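Local structure of glucosidase (Croceicoccus marinus, 5Z3K) at residues L347-G352 with A359-T364. The protein is a family 39 glycoside hydrolase, a beta-glucosidase that probably hydrolyses O-glycosidic bonds. Residues are numbered along the deposited sequence; the frame is centred on the assembly and turned at random.
Sequences LAITGG and ALAGRT
Strands 345-350 and 357-363 form a beta hairpin in the beta-sheet domain that accompanies the eight-stranded TIM barrel of this glycoside hydrolase, and Leu347 and Ile349 of the first meet Ala359, Ala361 and Arg363 of the second. The two short strand segments run antiparallel at 155°, but their axes come no closer than 5.6 Å, and the strands spread apart from the Leu347/Ala361 pair to Ile349 and Ala359. Between the two segments a single direct backbone bond is made: Leu347 N donates to Ala361 O at 2.8 Å, nearly straight at 171°. The return bond is replaced by water, which donates to Leu347 O at 2.8 Å and weakly accepts from Ala361 N at 3.3 Å, as a wedge between the parting strands would.

Past the water the strands are joined by side chains. With CG1 anti to the backbone N (chi1 -179°), Ile349 extends toward the second strand, and its CD1 meets the methyl of Ala359, CD1 to CB 3.6 Å. The other branch, CG2, lies against the Ala359 carbonyl, 3.7 Å from its O. Val11 of strand 6-13 and Ile372 of strand 369-376, the neighbours that flank the hairpin in the sheet, both touch Ile349 and Ala361, which makes this an apolar patch running across four strands.

At the other end, Arg363 is extended from CG to NE and crosses the Leu347 side chain at about a right angle. Its guanidinium is held through NE by a salt bridge to Glu345, while the aliphatic part packs on leucine: Leu347 CD1 lies 4.0 Å from Arg363 CB, and Leu347 CD2 lies 4.1 Å from Arg363 CD.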
# COMPACT_ATOMS: atom_id res chain seq x y z
N LEU A 347 11.21 -11.75 14.10
CA LEU A 347 11.73 -12.04 15.42
C LEU A 347 10.71 -11.64 16.47
O LEU A 347 9.90 -10.74 16.24
CB LEU A 347 13.05 -11.27 15.67
CG LEU A 347 14.21 -11.67 14.76
CD1 LEU A 347 15.40 -10.72 14.94
CD2 LEU A 347 14.62 -13.12 14.99
N ALA A 348 10.75 -12.31 17.62
CA ALA A 348 9.83 -11.97 18.70
C ALA A 348 10.25 -10.68 19.38
O ALA A 348 11.39 -10.55 19.83
CB ALA A 348 9.80 -13.10 19.74
N ILE A 349 9.33 -9.71 19.46
CA ILE A 349 9.51 -8.53 20.29
C ILE A 349 8.32 -8.42 21.24
O ILE A 349 7.15 -8.53 20.83
CB ILE A 349 9.69 -7.23 19.47
CG1 ILE A 349 9.91 -6.03 20.41
CG2 ILE A 349 8.52 -6.98 18.51
CD1 ILE A 349 10.58 -4.83 19.73
N THR A 350 8.62 -8.27 22.52
CA THR A 350 7.62 -8.26 23.58
C THR A 350 7.66 -6.93 24.31
O THR A 350 8.73 -6.40 24.61
CB THR A 350 7.90 -9.42 24.55
OG1 THR A 350 7.63 -10.66 23.87
CG2 THR A 350 7.04 -9.32 25.81
N GLY A 351 6.48 -6.38 24.59
CA GLY A 351 6.38 -5.17 25.37
C GLY A 351 5.71 -4.02 24.66
O GLY A 351 5.45 -3.00 25.31
N GLY A 352 5.42 -4.13 23.37
CA GLY A 352 4.64 -3.11 22.70
C GLY A 352 3.21 -3.17 23.18
O GLY A 352 2.84 -4.01 24.01
N ALA A 359 5.72 -2.05 17.86
CA ALA A 359 7.08 -2.48 17.63
C ALA A 359 7.08 -3.77 16.84
O ALA A 359 6.16 -4.59 16.96
CB ALA A 359 7.84 -2.64 18.97
N LEU A 360 8.13 -3.95 16.04
CA LEU A 360 8.24 -5.05 15.09
C LEU A 360 9.72 -5.35 14.89
O LEU A 360 10.53 -4.43 14.79
CB LEU A 360 7.57 -4.67 13.76
CG LEU A 360 7.61 -5.67 12.60
CD1 LEU A 360 6.83 -6.93 12.91
CD2 LEU A 360 7.07 -5.03 11.31
N ALA A 361 10.06 -6.64 14.84
CA ALA A 361 11.47 -7.01 14.72
C ALA A 361 11.64 -8.12 13.69
O ALA A 361 10.79 -9.00 13.55
CB ALA A 361 12.03 -7.48 16.07
N GLY A 362 12.78 -8.09 12.99
CA GLY A 362 13.05 -9.10 11.98
C GLY A 362 14.52 -9.14 11.65
O GLY A 362 15.30 -8.25 12.03
N ARG A 363 14.93 -10.19 10.95
CA ARG A 363 16.33 -10.29 10.53
C ARG A 363 16.41 -10.72 9.07
O ARG A 363 15.50 -11.37 8.54
CB ARG A 363 17.13 -11.26 11.41
CG ARG A 363 16.68 -12.69 11.39
CD ARG A 363 17.60 -13.56 12.23
NE ARG A 363 17.36 -14.98 11.98
CZ ARG A 363 17.73 -15.96 12.78
NH1 ARG A 363 18.36 -15.69 13.92
NH2 ARG A 363 17.47 -17.22 12.45
N THR A 364 17.49 -10.31 8.40
CA THR A 364 17.65 -10.61 6.98
C THR A 364 17.99 -12.08 6.75
O THR A 364 18.43 -12.80 7.66
CB THR A 364 18.76 -9.75 6.37
OG1 THR A 364 19.94 -9.91 7.17
CG2 THR A 364 18.36 -8.29 6.34
O HOH W 1 7.84 -9.02 15.53